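Long-range contact in solute carrier family 15 member 1 (Mus musculus, PDB 5A9D), which is an intestinal proton-coupled transporter that takes up di- and tripeptides, represented here by its extracellular domain: residues I50-T60 and L73-Y81. Numbering follows the deposited sequence.
Sequences ISSSGSPGVTT and LLVWNPSQY
With OG of Ser-79 turned anti to its own carbonyl carbon (chi1 -62°), the hydroxyl reaches across to the hairpin of residues 50-60 and donates to the carbonyl oxygen of Gly-57, OG to O 2.9 Å, approaching from above the carbonyl plane. The same torsion class in Thr-59 (chi1 -67°) sends OG1 to the carbonyl oxygen of Ser-79, 3.2 Å away, in the carbonyl plane and on a lone pair. Ser-79 thus gives one hydrogen bond and receives another, and its small side chain suits a buried site where OG also lies 3.6 Å from CA of Ser-51. Threonine suits its place with hydroxyl OG1 for that carbonyl and methyl CG2 for the edge of the Tyr-81 ring, 3.8 Å from CE1. With an alanine here, the Ser-79 carbonyl would probably lack this donor and a gap would open beside the tyrosine edge. Deeper in, the extended Ile-50 chain carries CD1 to CB of Tyr-81 (3.5 Å) and to CG1 of Val-75 (3.9 Å), a branched apolar side chain filling the space between the sheets. In the turn after cis Pro-78, Ser-79, at positive phi (57°), and Gln-80 pair together opposite Trp-76 in a G1 beta bulge. The contact packs strands 49-52 and 58-60 of one sheet over strands 69-76 and 80-88 of the other, across an immunoglobulin-like sandwich, with strand 17-21 flanking Ile-50 and strand 4-11 flanking Val-75.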
loop_
_atom_site.group_PDB
_atom_site.type_symbol
_atom_site.label_atom_id
_atom_site.label_comp_id
_atom_site.label_asym_id
_atom_site.label_seq_id
_atom_site.Cartn_x
_atom_site.Cartn_y
_atom_site.Cartn_z
ATOM N N ILE A 50 -17.380 5.501 -15.646
ATOM C CA ILE A 50 -16.664 4.616 -16.560
ATOM C C ILE A 50 -17.685 3.955 -17.455
ATOM O O ILE A 50 -18.720 3.469 -16.984
ATOM C CB ILE A 50 -15.827 3.572 -15.771
ATOM C CG1 ILE A 50 -14.769 4.248 -14.870
ATOM C CG2 ILE A 50 -15.191 2.540 -16.699
ATOM C CD1 ILE A 50 -14.234 3.341 -13.805
ATOM N N SER A 51 -17.400 3.950 -18.756
ATOM C CA SER A 51 -18.257 3.325 -19.751
ATOM C C SER A 51 -17.440 2.511 -20.750
ATOM O O SER A 51 -16.219 2.680 -20.839
ATOM C CB SER A 51 -19.111 4.378 -20.452
ATOM O OG SER A 51 -18.353 5.297 -21.223
ATOM N N SER A 52 -18.126 1.632 -21.503
ATOM C CA SER A 52 -17.553 0.786 -22.545
ATOM C C SER A 52 -18.265 1.039 -23.844
ATOM O O SER A 52 -19.477 1.289 -23.853
ATOM C CB SER A 52 -17.704 -0.690 -22.188
ATOM O OG SER A 52 -16.488 -1.240 -21.711
ATOM N N SER A 53 -17.522 0.925 -24.957
ATOM C CA SER A 53 -18.066 1.059 -26.300
ATOM C C SER A 53 -19.146 -0.028 -26.532
ATOM O O SER A 53 -18.955 -1.180 -26.124
ATOM C CB SER A 53 -16.951 0.948 -27.336
ATOM O OG SER A 53 -16.073 -0.127 -27.047
ATOM N N GLY A 54 -20.281 0.379 -27.103
ATOM C CA GLY A 54 -21.416 -0.500 -27.374
ATOM C C GLY A 54 -22.294 -0.770 -26.162
ATOM O O GLY A 54 -23.520 -0.608 -26.238
ATOM N N SER A 55 -21.665 -1.199 -25.035
ATOM C CA SER A 55 -22.317 -1.520 -23.761
ATOM C C SER A 55 -22.921 -0.262 -23.100
ATOM O O SER A 55 -22.168 0.639 -22.732
ATOM C CB SER A 55 -21.336 -2.218 -22.823
ATOM O OG SER A 55 -21.956 -2.585 -21.603
ATOM N N PRO A 56 -24.270 -0.178 -22.936
ATOM C CA PRO A 56 -24.875 1.038 -22.347
ATOM C C PRO A 56 -24.567 1.289 -20.870
ATOM O O PRO A 56 -24.796 2.400 -20.379
ATOM C CB PRO A 56 -26.380 0.849 -22.591
ATOM C CG PRO A 56 -26.483 -0.248 -23.605
ATOM C CD PRO A 56 -25.313 -1.138 -23.336
ATOM N N GLY A 57 -24.046 0.267 -20.192
ATOM C CA GLY A 57 -23.677 0.313 -18.783
ATOM C C GLY A 57 -22.625 1.357 -18.457
ATOM O O GLY A 57 -21.540 1.379 -19.054
ATOM N N VAL A 58 -22.979 2.256 -17.527
ATOM C CA VAL A 58 -22.138 3.338 -17.008
ATOM C C VAL A 58 -22.007 3.099 -15.502
ATOM O O VAL A 58 -23.018 3.022 -14.795
ATOM C CB VAL A 58 -22.715 4.749 -17.329
ATOM C CG1 VAL A 58 -21.785 5.851 -16.830
ATOM C CG2 VAL A 58 -22.994 4.912 -18.829
ATOM N N THR A 59 -20.772 2.953 -15.032
ATOM C CA THR A 59 -20.448 2.673 -13.635
ATOM C C THR A 59 -19.793 3.886 -12.979
ATOM O O THR A 59 -18.848 4.451 -13.539
ATOM C CB THR A 59 -19.576 1.396 -13.581
ATOM O OG1 THR A 59 -20.370 0.290 -14.001
ATOM C CG2 THR A 59 -18.960 1.118 -12.203
ATOM N N THR A 60 -20.256 4.247 -11.775
ATOM C CA THR A 60 -19.703 5.345 -10.977
ATOM C C THR A 60 -18.662 4.770 -10.007
ATOM O O THR A 60 -18.915 3.752 -9.362
ATOM C CB THR A 60 -20.829 6.139 -10.256
ATOM O OG1 THR A 60 -21.819 6.516 -11.216
ATOM C CG2 THR A 60 -20.310 7.413 -9.575
ATOM N N LEU A 73 -6.018 3.627 -11.984
ATOM C CA LEU A 73 -7.381 3.196 -12.139
ATOM C C LEU A 73 -7.377 2.082 -13.200
ATOM O O LEU A 73 -7.210 2.344 -14.409
ATOM C CB LEU A 73 -8.315 4.366 -12.526
ATOM C CG LEU A 73 -9.813 4.007 -12.781
ATOM C CD1 LEU A 73 -10.516 3.465 -11.509
ATOM C CD2 LEU A 73 -10.577 5.209 -13.332
ATOM N N LEU A 74 -7.509 0.830 -12.744
ATOM C CA LEU A 74 -7.570 -0.301 -13.666
ATOM C C LEU A 74 -9.006 -0.370 -14.148
ATOM O O LEU A 74 -9.902 -0.253 -13.324
ATOM C CB LEU A 74 -7.212 -1.636 -12.979
ATOM C CG LEU A 74 -5.782 -1.857 -12.496
ATOM C CD1 LEU A 74 -5.688 -3.186 -11.776
ATOM C CD2 LEU A 74 -4.799 -1.881 -13.665
ATOM N N VAL A 75 -9.230 -0.468 -15.482
ATOM C CA VAL A 75 -10.581 -0.585 -16.063
ATOM C C VAL A 75 -10.628 -1.805 -17.008
ATOM O O VAL A 75 -9.628 -2.108 -17.677
ATOM C CB VAL A 75 -11.121 0.721 -16.739
ATOM C CG1 VAL A 75 -11.236 1.873 -15.730
ATOM C CG2 VAL A 75 -10.263 1.152 -17.940
ATOM N N TRP A 76 -11.765 -2.504 -17.056
ATOM C CA TRP A 76 -11.972 -3.660 -17.933
ATOM C C TRP A 76 -13.460 -3.844 -18.228
ATOM O O TRP A 76 -14.300 -3.263 -17.541
ATOM C CB TRP A 76 -11.290 -4.956 -17.420
ATOM C CG TRP A 76 -11.812 -5.503 -16.123
ATOM C CD1 TRP A 76 -12.659 -6.560 -15.967
ATOM C CD2 TRP A 76 -11.424 -5.101 -14.795
ATOM N NE1 TRP A 76 -12.841 -6.828 -14.633
ATOM C CE2 TRP A 76 -12.120 -5.927 -13.889
ATOM C CE3 TRP A 76 -10.580 -4.091 -14.285
ATOM C CZ2 TRP A 76 -12.027 -5.767 -12.503
ATOM C CZ3 TRP A 76 -10.466 -3.944 -12.916
ATOM C CH2 TRP A 76 -11.199 -4.763 -12.036
ATOM N N ASN A 77 -13.772 -4.571 -19.288
ATOM C CA ASN A 77 -15.145 -4.823 -19.731
ATOM C C ASN A 77 -15.877 -5.847 -18.828
ATOM O O ASN A 77 -15.248 -6.837 -18.433
ATOM C CB ASN A 77 -15.133 -5.277 -21.195
ATOM C CG ASN A 77 -14.452 -6.611 -21.427
ATOM O OD1 ASN A 77 -13.228 -6.753 -21.289
ATOM N ND2 ASN A 77 -15.239 -7.624 -21.785
ATOM N N PRO A 78 -17.179 -5.660 -18.459
ATOM C CA PRO A 78 -18.118 -4.576 -18.803
ATOM C C PRO A 78 -18.233 -3.492 -17.715
ATOM O O PRO A 78 -18.996 -3.653 -16.763
ATOM C CB PRO A 78 -19.445 -5.331 -18.963
ATOM C CG PRO A 78 -19.299 -6.603 -18.109
ATOM C CD PRO A 78 -17.864 -6.668 -17.629
ATOM N N SER A 79 -17.516 -2.377 -17.885
ATOM C CA SER A 79 -17.475 -1.225 -16.964
ATOM C C SER A 79 -17.032 -1.607 -15.525
ATOM O O SER A 79 -17.635 -1.182 -14.533
ATOM C CB SER A 79 -18.791 -0.448 -16.986
ATOM O OG SER A 79 -19.016 0.084 -18.285
ATOM N N GLN A 80 -15.961 -2.415 -15.430
ATOM C CA GLN A 80 -15.366 -2.839 -14.156
ATOM C C GLN A 80 -14.144 -1.973 -13.874
ATOM O O GLN A 80 -13.525 -1.461 -14.793
ATOM C CB GLN A 80 -14.933 -4.316 -14.214
ATOM C CG GLN A 80 -15.975 -5.316 -14.702
ATOM C CD GLN A 80 -17.202 -5.298 -13.830
ATOM O OE1 GLN A 80 -17.178 -5.739 -12.673
ATOM N NE2 GLN A 80 -18.272 -4.735 -14.334
ATOM N N TYR A 81 -13.805 -1.805 -12.615
ATOM C CA TYR A 81 -12.642 -1.021 -12.232
ATOM C C TYR A 81 -12.059 -1.497 -10.908
ATOM O O TYR A 81 -12.714 -2.202 -10.154
ATOM C CB TYR A 81 -12.967 0.502 -12.158
ATOM C CG TYR A 81 -13.794 0.899 -10.950
ATOM C CD1 TYR A 81 -15.189 0.809 -10.975
ATOM C CD2 TYR A 81 -13.183 1.319 -9.767
ATOM C CE1 TYR A 81 -15.955 1.110 -9.844
ATOM C CE2 TYR A 81 -13.938 1.609 -8.627
ATOM C CZ TYR A 81 -15.326 1.542 -8.686
ATOM O OH TYR A 81 -16.094 1.849 -7.596
#